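Local atomic coordinates of Crov588 (Cafeteriavirus, PDB entry 6NYR), a protein that is of unknown function but is a giant-virus protein whose tandem FNIP repeats form a circular leucine-rich-repeat solenoid. Residues 181-186 against 203-208; 187-192 against 209-214; 471-476 against 490-495. All coordinates share one frame; numbering follows the deposited sequence. Where two conformers were deposited one is given.

Interaction 1 of 3, residues 181-186 against 203-208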
ATOM      1  N   ASN A 181      19.877  21.802 -30.216  1.00 71.22           N
ATOM      2  CA  ASN A 181      18.642  22.513 -30.527  1.00 73.10           C
ATOM      3  C   ASN A 181      17.493  21.582 -30.902  1.00 68.57           C
ATOM      4  O   ASN A 181      16.549  22.006 -31.581  1.00 68.97           O
ATOM      5  CB  ASN A 181      18.855  23.541 -31.645  1.00 75.79           C
ATOM      6  CG  ASN A 181      19.968  24.521 -31.333  1.00 77.55           C
ATOM      7  OD1 ASN A 181      21.076  24.392 -31.846  1.00 80.65           O
ATOM      8  ND2 ASN A 181      19.680  25.502 -30.482  1.00 74.61           N
ATOM      9  N   VAL A 182      17.553  20.321 -30.486  1.00 60.82           N
ATOM     10  CA  VAL A 182      16.447  19.396 -30.705  1.00 53.79           C
ATOM     11  C   VAL A 182      15.456  19.445 -29.551  1.00 52.05           C
ATOM     12  O   VAL A 182      14.243  19.454 -29.768  1.00 50.93           O
ATOM     13  CB  VAL A 182      16.992  17.967 -30.905  1.00 51.35           C
ATOM     14  CG1 VAL A 182      15.850  16.961 -30.944  1.00 48.11           C
ATOM     15  CG2 VAL A 182      17.831  17.885 -32.174  1.00 50.00           C
ATOM     16  N   LEU A 183      15.958  19.478 -28.325  1.00 53.34           N
ATOM     17  CA  LEU A 183      15.118  19.543 -27.136  1.00 54.36           C
ATOM     18  C   LEU A 183      14.647  20.974 -26.914  1.00 57.21           C
ATOM     19  O   LEU A 183      15.468  21.898 -26.916  1.00 59.40           O
ATOM     20  CB  LEU A 183      15.899  19.049 -25.925  1.00 52.41           C
ATOM     21  CG  LEU A 183      16.386  17.599 -25.989  1.00 51.05           C
ATOM     22  CD1 LEU A 183      17.274  17.296 -24.786  1.00 49.34           C
ATOM     23  CD2 LEU A 183      15.223  16.628 -26.051  1.00 49.90           C
ATOM     24  N   PRO A 184      13.345  21.196 -26.721  1.00 54.37           N
ATOM     25  CA  PRO A 184      12.862  22.575 -26.575  1.00 54.99           C
ATOM     26  C   PRO A 184      13.419  23.266 -25.337  1.00 57.11           C
ATOM     27  O   PRO A 184      13.756  22.634 -24.332  1.00 52.50           O
ATOM     28  CB  PRO A 184      11.336  22.423 -26.509  1.00 55.96           C
ATOM     29  CG  PRO A 184      11.065  20.966 -26.290  1.00 56.21           C
ATOM     30  CD  PRO A 184      12.245  20.218 -26.839  1.00 53.42           C
ATOM     31  N   ASN A 185      13.508  24.596 -25.433  1.00 63.10           N
ATOM     32  CA  ASN A 185      13.996  25.436 -24.351  1.00 67.70           C
ATOM     33  C   ASN A 185      13.062  25.453 -23.152  1.00 63.12           C
ATOM     34  O   ASN A 185      13.439  25.979 -22.099  1.00 75.12           O
ATOM     35  CB  ASN A 185      14.162  26.867 -24.871  1.00 76.03           C
ATOM     36  CG  ASN A 185      15.375  27.039 -25.760  1.00 81.71           C
ATOM     37  OD1 ASN A 185      16.484  26.645 -25.402  1.00 85.04           O
ATOM     38  ND2 ASN A 185      15.167  27.620 -26.937  1.00 81.47           N
ATOM     39  N   SER A 186      11.862  24.899 -23.296  1.00 59.30           N
ATOM     40  CA  SER A 186      10.874  24.834 -22.229  1.00 57.73           C
ATOM     41  C   SER A 186      10.893  23.523 -21.455  1.00 57.79           C
ATOM     42  O   SER A 186      10.190  23.415 -20.443  1.00 58.19           O
ATOM     43  CB  SER A 186       9.475  25.050 -22.825  1.00 57.84           C
ATOM     44  OG  SER A 186       9.273  24.204 -23.952  1.00 55.34           O
ATOM     45  N   ASN A 203      25.341  21.861 -25.012  1.00 64.80           N
ATOM     46  CA  ASN A 203      24.294  22.597 -25.715  1.00 67.17           C
ATOM     47  C   ASN A 203      23.215  21.677 -26.275  1.00 63.78           C
ATOM     48  O   ASN A 203      22.503  22.047 -27.216  1.00 64.86           O
ATOM     49  CB  ASN A 203      24.885  23.449 -26.844  1.00 72.17           C
ATOM     50  CG  ASN A 203      25.877  24.477 -26.339  1.00 77.39           C
ATOM     51  OD1 ASN A 203      25.627  25.163 -25.348  1.00 78.44           O
ATOM     52  ND2 ASN A 203      27.014  24.587 -27.018  1.00 80.76           N
ATOM     53  N   VAL A 204      23.087  20.482 -25.712  1.00 59.65           N
ATOM     54  CA  VAL A 204      22.018  19.561 -26.067  1.00 56.36           C
ATOM     55  C   VAL A 204      20.892  19.592 -25.043  1.00 56.05           C
ATOM     56  O   VAL A 204      19.718  19.611 -25.410  1.00 56.63           O
ATOM     57  CB  VAL A 204      22.586  18.135 -26.229  1.00 55.48           C
ATOM     58  CG1 VAL A 204      21.466  17.127 -26.389  1.00 53.61           C
ATOM     59  CG2 VAL A 204      23.544  18.079 -27.416  1.00 56.21           C
ATOM     60  N   LEU A 205      21.229  19.586 -23.762  1.00 56.88           N
ATOM     61  CA  LEU A 205      20.222  19.691 -22.710  1.00 57.82           C
ATOM     62  C   LEU A 205      19.850  21.153 -22.495  1.00 60.30           C
ATOM     63  O   LEU A 205      20.741  21.995 -22.333  1.00 61.24           O
ATOM     64  CB  LEU A 205      20.735  19.071 -21.417  1.00 53.30           C
ATOM     65  CG  LEU A 205      20.996  17.561 -21.495  1.00 49.15           C
ATOM     66  CD1 LEU A 205      21.593  17.049 -20.196  1.00 49.95           C
ATOM     67  CD2 LEU A 205      19.723  16.807 -21.850  1.00 46.17           C
ATOM     68  N   PRO A 206      18.563  21.493 -22.500  1.00 60.95           N
ATOM     69  CA  PRO A 206      18.175  22.906 -22.428  1.00 61.87           C
ATOM     70  C   PRO A 206      18.394  23.499 -21.046  1.00 59.64           C
ATOM     71  O   PRO A 206      18.545  22.799 -20.043  1.00 55.57           O
ATOM     72  CB  PRO A 206      16.686  22.889 -22.798  1.00 61.34           C
ATOM     73  CG  PRO A 206      16.218  21.530 -22.384  1.00 60.92           C
ATOM     74  CD  PRO A 206      17.391  20.596 -22.582  1.00 59.80           C
ATOM     75  N   ASN A 207      18.381  24.834 -21.014  1.00 65.39           N
ATOM     76  CA  ASN A 207      18.664  25.607 -19.813  1.00 67.69           C
ATOM     77  C   ASN A 207      17.560  25.538 -18.775  1.00 62.30           C
ATOM     78  O   ASN A 207      17.685  26.174 -17.721  1.00 63.12           O
ATOM     79  CB  ASN A 207      18.867  27.076 -20.195  1.00 73.32           C
ATOM     80  CG  ASN A 207      17.559  27.752 -20.613  1.00 77.54           C
ATOM     81  OD1 ASN A 207      16.584  27.080 -20.968  1.00 75.62           O
ATOM     82  ND2 ASN A 207      17.533  29.081 -20.563  1.00 81.27           N
ATOM     83  N   SER A 208      16.497  24.790 -19.039  1.00 60.29           N
ATOM     84  CA  SER A 208      15.349  24.733 -18.151  1.00 61.13           C
ATOM     85  C   SER A 208      15.117  23.366 -17.533  1.00 58.50           C
ATOM     86  O   SER A 208      14.178  23.215 -16.741  1.00 60.74           O
ATOM     87  CB  SER A 208      14.089  25.159 -18.917  1.00 64.38           C
ATOM     88  OG  SER A 208      13.969  24.412 -20.119  1.00 65.35           O
TER
HETATM   89  O   HOH W   1      18.907  19.584 -28.024  1.00 44.34           O
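Leu183 and Pro206 carry the apolar part of this contact between two successive connecting loops. The methyl CD1 of Leu183 reaches CD2 of Leu205 at 3.9 Å, the two side chains running alongside each other in the same direction, while CD1 and CB of Leu183 also rest on CD of Pro206. In Leu183 the first torsion (chi1 -61°) sets CG beside the backbone N, and CD1 settles 3.4 Å from the carbonyl O of Val204. Farther along, CB and CG of the Pro206 ring pack against the carbonyl O of Pro184. Both segments carry the sequence Asn-Val-Leu-Pro-Asn-Ser, 22 residues apart, so corresponding loops of adjacent coils of a leucine-rich-repeat solenoid lie against each other, contacts pairing equivalent residues or stepping by one; Leu183 and Leu205 both touch Leu190 of strand 189-191. Polar links flank the apolar patch. Water 1 accepts from Leu183 N at 3.0 Å and donates to Val204 O at 2.7 Å, bridging the two backbones. At the other end Ser208 OG lies 2.6 Å from Asn185 O and is also within bonding distance of Leu187 O, two acceptors competing for its one proton. Ser186 OG bonds to Leu165 O in the preceding coil.

Interaction 2 of 3, residues 187-192 against 209-214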
ATOM      1  N   LEU A 187      11.681  22.545 -21.886  1.00 57.32           N
ATOM      2  CA  LEU A 187      11.607  21.207 -21.315  1.00 57.94           C
ATOM      3  C   LEU A 187      12.133  21.199 -19.884  1.00 55.53           C
ATOM      4  O   LEU A 187      13.166  21.800 -19.577  1.00 56.14           O
ATOM      5  CB  LEU A 187      12.401  20.236 -22.185  1.00 59.76           C
ATOM      6  CG  LEU A 187      12.095  18.747 -22.066  1.00 60.34           C
ATOM      7  CD1 LEU A 187      10.692  18.442 -22.562  1.00 58.53           C
ATOM      8  CD2 LEU A 187      13.127  17.936 -22.847  1.00 61.38           C
ATOM      9  N   THR A 188      11.405  20.509 -19.006  1.00 51.23           N
ATOM     10  CA  THR A 188      11.758  20.411 -17.599  1.00 49.26           C
ATOM     11  C   THR A 188      11.949  18.979 -17.117  1.00 48.37           C
ATOM     12  O   THR A 188      12.792  18.743 -16.248  1.00 46.20           O
ATOM     13  CB  THR A 188      10.674  21.062 -16.724  1.00 52.77           C
ATOM     14  OG1 THR A 188       9.445  20.336 -16.865  1.00 56.61           O
ATOM     15  CG2 THR A 188      10.447  22.508 -17.125  1.00 51.39           C
ATOM     16  N   TYR A 189      11.177  18.028 -17.642  0.50 49.52           N
ATOM     17  CA  TYR A 189      11.291  16.615 -17.298  0.50 47.25           C
ATOM     18  C   TYR A 189      11.706  15.846 -18.548  0.50 48.37           C
ATOM     19  O   TYR A 189      11.016  15.908 -19.571  0.50 47.08           O
ATOM     20  CB  TYR A 189       9.962  16.066 -16.761  0.50 47.14           C
ATOM     21  CG  TYR A 189       9.604  16.484 -15.352  0.50 46.03           C
ATOM     22  CD1 TYR A 189       9.519  17.826 -15.003  0.50 47.72           C
ATOM     23  CD2 TYR A 189       9.325  15.536 -14.378  0.50 45.35           C
ATOM     24  CE1 TYR A 189       9.186  18.211 -13.717  0.50 47.48           C
ATOM     25  CE2 TYR A 189       8.989  15.910 -13.089  0.50 45.39           C
ATOM     26  CZ  TYR A 189       8.918  17.246 -12.765  0.50 45.78           C
ATOM     27  OH  TYR A 189       8.585  17.618 -11.484  0.50 46.85           O
ATOM     28  N   LEU A 190      12.821  15.122 -18.466  1.00 45.15           N
ATOM     29  CA  LEU A 190      13.284  14.273 -19.561  1.00 45.54           C
ATOM     30  C   LEU A 190      13.554  12.884 -19.008  1.00 44.77           C
ATOM     31  O   LEU A 190      14.321  12.734 -18.049  1.00 41.50           O
ATOM     32  CB  LEU A 190      14.539  14.843 -20.224  1.00 46.58           C
ATOM     33  CG  LEU A 190      15.157  14.023 -21.361  1.00 47.06           C
ATOM     34  CD1 LEU A 190      14.141  13.719 -22.451  1.00 46.90           C
ATOM     35  CD2 LEU A 190      16.374  14.743 -21.955  1.00 41.94           C
ATOM     36  N   GLU A 191      12.914  11.875 -19.595  1.00 47.11           N
ATOM     37  CA  GLU A 191      13.131  10.488 -19.206  1.00 49.87           C
ATOM     38  C   GLU A 191      13.472   9.653 -20.430  1.00 46.80           C
ATOM     39  O   GLU A 191      12.673   9.565 -21.368  1.00 49.80           O
ATOM     40  CB  GLU A 191      11.906   9.897 -18.502  1.00 49.70           C
ATOM     41  CG  GLU A 191      12.144   8.459 -18.059  1.00 51.78           C
ATOM     42  CD  GLU A 191      11.039   7.902 -17.194  1.00 52.75           C
ATOM     43  OE1 GLU A 191      10.167   8.682 -16.757  1.00 51.81           O
ATOM     44  OE2 GLU A 191      11.046   6.677 -16.951  1.00 56.21           O
ATOM     45  N   PHE A 192      14.649   9.038 -20.414  1.00 45.04           N
ATOM     46  CA  PHE A 192      15.032   8.058 -21.417  1.00 46.22           C
ATOM     47  C   PHE A 192      14.635   6.656 -20.969  1.00 44.39           C
ATOM     48  O   PHE A 192      14.518   6.365 -19.775  1.00 44.71           O
ATOM     49  CB  PHE A 192      16.535   8.104 -21.686  1.00 44.61           C
ATOM     50  CG  PHE A 192      16.979   9.336 -22.410  1.00 47.47           C
ATOM     51  CD1 PHE A 192      16.711   9.493 -23.759  1.00 48.26           C
ATOM     52  CD2 PHE A 192      17.662  10.340 -21.744  1.00 47.94           C
ATOM     53  CE1 PHE A 192      17.115  10.627 -24.431  1.00 48.73           C
ATOM     54  CE2 PHE A 192      18.070  11.476 -22.410  1.00 48.02           C
ATOM     55  CZ  PHE A 192      17.796  11.620 -23.753  1.00 50.25           C
ATOM     56  N   LEU A 209      15.945  22.377 -17.846  1.00 54.00           N
ATOM     57  CA  LEU A 209      15.694  21.015 -17.395  1.00 53.45           C
ATOM     58  C   LEU A 209      15.941  20.900 -15.895  1.00 49.60           C
ATOM     59  O   LEU A 209      16.968  21.357 -15.384  1.00 49.96           O
ATOM     60  CB  LEU A 209      16.596  20.045 -18.158  1.00 52.68           C
ATOM     61  CG  LEU A 209      16.233  18.561 -18.139  1.00 49.73           C
ATOM     62  CD1 LEU A 209      14.924  18.344 -18.884  1.00 49.40           C
ATOM     63  CD2 LEU A 209      17.337  17.715 -18.748  1.00 49.70           C
ATOM     64  N   THR A 210      14.982  20.305 -15.184  1.00 45.61           N
ATOM     65  CA  THR A 210      15.096  20.089 -13.747  1.00 46.45           C
ATOM     66  C   THR A 210      15.221  18.623 -13.363  1.00 47.25           C
ATOM     67  O   THR A 210      15.857  18.319 -12.354  1.00 47.07           O
ATOM     68  CB  THR A 210      13.885  20.688 -13.013  1.00 49.66           C
ATOM     69  OG1 THR A 210      12.673  20.088 -13.489  1.00 49.67           O
ATOM     70  CG2 THR A 210      13.827  22.197 -13.226  1.00 50.52           C
ATOM     71  N   HIS A 211      14.631  17.711 -14.136  1.00 50.22           N
ATOM     72  CA  HIS A 211      14.601  16.291 -13.801  1.00 49.94           C
ATOM     73  C   HIS A 211      15.130  15.502 -14.991  1.00 49.87           C
ATOM     74  O   HIS A 211      14.571  15.589 -16.090  1.00 50.88           O
ATOM     75  CB  HIS A 211      13.182  15.820 -13.464  1.00 49.96           C
ATOM     76  CG  HIS A 211      12.663  16.316 -12.152  1.00 50.43           C
ATOM     77  ND1 HIS A 211      12.466  17.654 -11.883  1.00 51.78           N
ATOM     78  CD2 HIS A 211      12.276  15.647 -11.040  1.00 49.90           C
ATOM     79  CE1 HIS A 211      11.990  17.789 -10.658  1.00 52.17           C
ATOM     80  NE2 HIS A 211      11.867  16.587 -10.124  1.00 52.84           N
ATOM     81  N   LEU A 212      16.187  14.721 -14.772  1.00 45.92           N
ATOM     82  CA  LEU A 212      16.790  13.908 -15.821  1.00 45.80           C
ATOM     83  C   LEU A 212      16.908  12.479 -15.316  1.00 44.93           C
ATOM     84  O   LEU A 212      17.563  12.228 -14.297  1.00 41.15           O
ATOM     85  CB  LEU A 212      18.164  14.448 -16.227  1.00 44.50           C
ATOM     86  CG  LEU A 212      18.926  13.636 -17.275  1.00 45.31           C
ATOM     87  CD1 LEU A 212      18.124  13.513 -18.562  1.00 45.49           C
ATOM     88  CD2 LEU A 212      20.296  14.252 -17.554  1.00 47.39           C
ATOM     89  N   THR A 213      16.282  11.549 -16.032  1.00 46.63           N
ATOM     90  CA  THR A 213      16.284  10.138 -15.681  1.00 43.85           C
ATOM     91  C   THR A 213      16.814   9.330 -16.856  1.00 41.67           C
ATOM     92  O   THR A 213      16.307   9.459 -17.975  1.00 41.38           O
ATOM     93  CB  THR A 213      14.869   9.650 -15.327  1.00 40.85           C
ATOM     94  OG1 THR A 213      14.361  10.407 -14.224  1.00 41.28           O
ATOM     95  CG2 THR A 213      14.877   8.171 -14.968  1.00 36.95           C
ATOM     96  N   PHE A 214      17.836   8.513 -16.603  1.00 44.64           N
ATOM     97  CA  PHE A 214      18.339   7.572 -17.594  1.00 43.79           C
ATOM     98  C   PHE A 214      17.776   6.181 -17.329  1.00 43.40           C
ATOM     99  O   PHE A 214      17.242   5.885 -16.254  1.00 45.15           O
ATOM    100  CB  PHE A 214      19.876   7.515 -17.606  1.00 42.92           C
ATOM    101  CG  PHE A 214      20.520   8.776 -18.080  1.00 42.80           C
ATOM    102  CD1 PHE A 214      20.491   9.121 -19.420  1.00 43.78           C
ATOM    103  CD2 PHE A 214      21.160   9.616 -17.188  1.00 45.14           C
ATOM    104  CE1 PHE A 214      21.074  10.290 -19.864  1.00 46.18           C
ATOM    105  CE2 PHE A 214      21.754  10.787 -17.622  1.00 46.09           C
ATOM    106  CZ  PHE A 214      21.711  11.125 -18.962  1.00 47.10           C
TER
HETATM  107  O   HOH W   2      13.141  12.600 -15.278  1.00 44.01           O
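Tyr189 and His211 have nearly equal first torsions, about -75° in the tyrosine, each placing CG beside its own backbone N, so from neighbouring parallel strands the two rings leave side by side and stack. Tyr189 was modelled in two conformations, and the stack belongs to the one described here. It is offset, with centroids 4.2 Å apart and planes at 7°: CZ of Tyr189 sits over the centre of the imidazole, and CB of His211 makes a CH-pi contact over the phenol face. Thr210 OG1 meets the imidazole edge in plane, hydrogen-bonded to His211 ND1 at 2.9 Å, which restrains the rotation of the imidazole.

Thr188 O takes two backbone N-H groups, Thr210 N at 2.9 Å in the carbonyl plane on a lone pair and His211 N almost straight on. Beyond it the parallel ladder runs through Leu190 N to His211 O, Thr213 N to Leu190 O and Phe192 N to Thr213 O. Water 2 donates to Leu190 O and lies 2.7 Å from Thr213 OG1.

Beneath the strands, CD1 of Leu209 packs on CB of Leu190 at 3.8 Å, and CD1 of Leu212 meets CD2 of Leu190. Phe192 and Phe214 lie rim to rim in nearly parallel planes, and each stacks on a further ring, Phe196 and Phe218 respectively.

His167 and Tyr233 carry the row of rings on to either side. Such ladders of like residues, with leucines and phenylalanines in the core and polar or aromatic side chains on the other face of short parallel strands, are characteristic of a leucine-rich-repeat solenoid.

Interaction 3 of 3, residues 471-476 against 490-495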
ATOM      1  N   ASN A 471      -0.764  -0.939  34.034  1.00 60.23           N
ATOM      2  CA  ASN A 471      -2.061  -0.323  34.287  1.00 59.16           C
ATOM      3  C   ASN A 471      -2.639   0.342  33.048  1.00 55.54           C
ATOM      4  O   ASN A 471      -3.863   0.351  32.876  1.00 53.98           O
ATOM      5  CB  ASN A 471      -1.933   0.703  35.415  1.00 66.29           C
ATOM      6  CG  ASN A 471      -1.312   0.117  36.673  1.00 72.40           C
ATOM      7  OD1 ASN A 471      -0.393   0.696  37.256  1.00 74.24           O
ATOM      8  ND2 ASN A 471      -1.815  -1.035  37.097  1.00 74.12           N
ATOM      9  N   SER A 472      -1.795   0.893  32.183  1.00 54.53           N
ATOM     10  CA  SER A 472      -2.257   1.660  31.036  1.00 53.92           C
ATOM     11  C   SER A 472      -2.517   0.810  29.803  1.00 51.59           C
ATOM     12  O   SER A 472      -2.864   1.363  28.756  1.00 53.72           O
ATOM     13  CB  SER A 472      -1.234   2.753  30.706  1.00 57.28           C
ATOM     14  OG  SER A 472       0.085   2.296  30.961  1.00 59.66           O
ATOM     15  N   LEU A 473      -2.376  -0.510  29.899  1.00 49.93           N
ATOM     16  CA  LEU A 473      -2.476  -1.368  28.725  1.00 46.26           C
ATOM     17  C   LEU A 473      -3.853  -1.268  28.084  1.00 44.38           C
ATOM     18  O   LEU A 473      -4.874  -1.486  28.743  1.00 46.26           O
ATOM     19  CB  LEU A 473      -2.193  -2.818  29.110  1.00 49.14           C
ATOM     20  CG  LEU A 473      -1.782  -3.750  27.966  1.00 49.02           C
ATOM     21  CD1 LEU A 473      -0.395  -3.376  27.458  1.00 50.53           C
ATOM     22  CD2 LEU A 473      -1.827  -5.203  28.409  1.00 49.48           C
ATOM     23  N   THR A 474      -3.880  -0.929  26.793  1.00 43.94           N
ATOM     24  CA  THR A 474      -5.116  -0.946  26.023  1.00 44.99           C
ATOM     25  C   THR A 474      -5.192  -2.085  25.015  1.00 43.80           C
ATOM     26  O   THR A 474      -6.298  -2.438  24.589  1.00 43.23           O
ATOM     27  CB  THR A 474      -5.293   0.380  25.260  1.00 48.12           C
ATOM     28  OG1 THR A 474      -4.155   0.602  24.410  1.00 46.50           O
ATOM     29  CG2 THR A 474      -5.454   1.541  26.223  1.00 49.01           C
ATOM     30  N   TYR A 475      -4.056  -2.678  24.647  1.00 44.71           N
ATOM     31  CA  TYR A 475      -3.971  -3.616  23.534  1.00 42.94           C
ATOM     32  C   TYR A 475      -3.100  -4.792  23.946  1.00 47.69           C
ATOM     33  O   TYR A 475      -1.931  -4.607  24.300  1.00 47.82           O
ATOM     34  CB  TYR A 475      -3.390  -2.918  22.293  1.00 43.81           C
ATOM     35  CG  TYR A 475      -3.216  -3.806  21.084  1.00 46.31           C
ATOM     36  CD1 TYR A 475      -2.138  -4.677  20.982  1.00 46.87           C
ATOM     37  CD2 TYR A 475      -4.117  -3.759  20.032  1.00 48.11           C
ATOM     38  CE1 TYR A 475      -1.976  -5.489  19.878  1.00 44.73           C
ATOM     39  CE2 TYR A 475      -3.961  -4.563  18.921  1.00 47.77           C
ATOM     40  CZ  TYR A 475      -2.891  -5.430  18.848  1.00 48.12           C
ATOM     41  OH  TYR A 475      -2.730  -6.235  17.741  1.00 47.37           O
ATOM     42  N   LEU A 476      -3.661  -5.996  23.877  1.00 43.65           N
ATOM     43  CA  LEU A 476      -2.943  -7.217  24.220  1.00 40.88           C
ATOM     44  C   LEU A 476      -3.178  -8.233  23.116  1.00 40.72           C
ATOM     45  O   LEU A 476      -4.316  -8.659  22.890  1.00 36.68           O
ATOM     46  CB  LEU A 476      -3.400  -7.772  25.570  1.00 40.86           C
ATOM     47  CG  LEU A 476      -2.821  -9.124  25.982  1.00 43.19           C
ATOM     48  CD1 LEU A 476      -1.299  -9.054  26.023  1.00 47.58           C
ATOM     49  CD2 LEU A 476      -3.381  -9.575  27.320  1.00 39.20           C
ATOM     50  N   VAL A 490      -5.990 -10.261  36.392  1.00 57.87           N
ATOM     51  CA  VAL A 490      -4.818 -10.302  35.527  1.00 56.37           C
ATOM     52  C   VAL A 490      -4.891  -9.233  34.443  1.00 53.30           C
ATOM     53  O   VAL A 490      -3.950  -8.463  34.255  1.00 54.97           O
ATOM     54  CB  VAL A 490      -4.638 -11.708  34.906  1.00 56.28           C
ATOM     55  CG1 VAL A 490      -3.494 -11.704  33.905  1.00 55.03           C
ATOM     56  CG2 VAL A 490      -4.397 -12.743  35.998  1.00 56.49           C
ATOM     57  N   LEU A 491      -6.017  -9.150  33.745  1.00 51.55           N
ATOM     58  CA  LEU A 491      -6.190  -8.148  32.697  1.00 52.07           C
ATOM     59  C   LEU A 491      -6.485  -6.791  33.324  1.00 55.05           C
ATOM     60  O   LEU A 491      -7.411  -6.676  34.135  1.00 55.22           O
ATOM     61  CB  LEU A 491      -7.316  -8.565  31.754  1.00 49.90           C
ATOM     62  CG  LEU A 491      -7.093  -9.913  31.063  1.00 48.26           C
ATOM     63  CD1 LEU A 491      -8.347 -10.382  30.330  1.00 47.75           C
ATOM     64  CD2 LEU A 491      -5.899  -9.869  30.115  1.00 46.29           C
ATOM     65  N   PRO A 492      -5.727  -5.749  32.985  1.00 56.48           N
ATOM     66  CA  PRO A 492      -5.909  -4.451  33.648  1.00 56.45           C
ATOM     67  C   PRO A 492      -7.192  -3.756  33.208  1.00 54.74           C
ATOM     68  O   PRO A 492      -7.879  -4.166  32.271  1.00 51.22           O
ATOM     69  CB  PRO A 492      -4.665  -3.653  33.240  1.00 58.95           C
ATOM     70  CG  PRO A 492      -4.227  -4.269  31.947  1.00 57.28           C
ATOM     71  CD  PRO A 492      -4.614  -5.730  32.009  1.00 55.31           C
ATOM     72  N   ASP A 493      -7.498  -2.665  33.919  1.00 54.39           N
ATOM     73  CA  ASP A 493      -8.805  -2.028  33.854  1.00 54.77           C
ATOM     74  C   ASP A 493      -8.997  -1.110  32.655  1.00 53.18           C
ATOM     75  O   ASP A 493     -10.118  -0.634  32.446  1.00 53.48           O
ATOM     76  CB  ASP A 493      -9.056  -1.215  35.133  1.00 60.23           C
ATOM     77  CG  ASP A 493      -9.111  -2.078  36.369  1.00 64.65           C
ATOM     78  OD1 ASP A 493      -9.551  -3.241  36.255  1.00 66.24           O
ATOM     79  OD2 ASP A 493      -8.724  -1.593  37.453  1.00 66.05           O
ATOM     80  N   ARG A 494      -7.952  -0.820  31.883  1.00 51.85           N
ATOM     81  CA  ARG A 494      -8.105   0.010  30.694  1.00 51.34           C
ATOM     82  C   ARG A 494      -7.988  -0.787  29.400  1.00 48.26           C
ATOM     83  O   ARG A 494      -7.975  -0.193  28.316  1.00 47.40           O
ATOM     84  CB  ARG A 494      -7.087   1.151  30.691  1.00 56.07           C
ATOM     85  CG  ARG A 494      -7.307   2.177  31.787  1.00 56.61           C
ATOM     86  CD  ARG A 494      -6.295   3.314  31.699  1.00 58.13           C
ATOM     87  NE  ARG A 494      -6.619   4.398  32.621  1.00 61.56           N
ATOM     88  CZ  ARG A 494      -7.140   5.566  32.257  1.00 62.62           C
ATOM     89  NH1 ARG A 494      -7.407   5.818  30.983  1.00 58.66           N
ATOM     90  NH2 ARG A 494      -7.395   6.485  33.176  1.00 69.92           N
ATOM     91  N   LEU A 495      -7.919  -2.112  29.485  1.00 47.17           N
ATOM     92  CA  LEU A 495      -7.787  -2.948  28.296  1.00 45.77           C
ATOM     93  C   LEU A 495      -9.048  -2.870  27.449  1.00 45.95           C
ATOM     94  O   LEU A 495     -10.143  -3.193  27.920  1.00 45.93           O
ATOM     95  CB  LEU A 495      -7.512  -4.392  28.705  1.00 47.67           C
ATOM     96  CG  LEU A 495      -7.245  -5.422  27.610  1.00 46.69           C
ATOM     97  CD1 LEU A 495      -6.105  -4.998  26.717  1.00 46.98           C
ATOM     98  CD2 LEU A 495      -6.953  -6.779  28.255  1.00 50.18           C
TER
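Leu495 tucks its methyl CD1 against the backbone, 3.3 Å from Thr474 O, and the same methyl lies 4.0 Å from CB of Leu476. Its CG stands opposite the backbone N (chi1 -176°), which swings the branch beneath the start of strand 475-477. Leu473 contributes CB, 3.8 Å from CG of the Pro492 ring. Deeper in, the side chains of Leu476 and Leu491 cross at about a right angle and touch through their CD2 methyls at 3.8 Å.

Toward the surface, the aliphatic part of Arg494 lies along the backbone of 471-472, with CB, CG and CD each near Asn471 O. CG2 of Thr474 meets Arg494 O at 3.7 Å.

The backbones come close without a conventional bond between the two segments: Leu473 O is 3.2 Å from Leu495 N, but the N-H is not directed at it, and the same oxygen receives a CA-H...O contact from Leu495 CA. A type I beta turn from Pro492 to Leu495, closed by a weak bond from Leu495 N to Pro492 O, sets the proline ring and Leu495 in place.

Farther out, Ser472 OG bonds to Leu451 O. Leu473 and Leu476 both rest on Leu454 of strand 453-455. On the following coil Leu476 and Leu491 share Leu498 of strand 497-499, so the leucines and proline of the two segments face the core between those two neighbouring strands, while Asn471 and Arg494 stay at the surface.

Overall arrangement
Interactions 1 and 2 belong to the same pair of neighbouring coils: 181-186 runs directly into 187-192 and 203-208 into 209-214, so their segments alternate along the chain. Their centres are about 11 Å apart, and the two contacts touch. Interaction 1 lies farther from the chain's centre, about 38 Å against 27 Å, placing the connecting loops outside and the parallel strands inside the ring. Interaction 3 follows much later, on the opposite side of that centre, about 65 Å from interaction 1 and about 55 Å from interaction 2 between centres. There the loop of one coil meets the strand entry of the preceding one, so related coil-to-coil packing recurs around the circular solenoid.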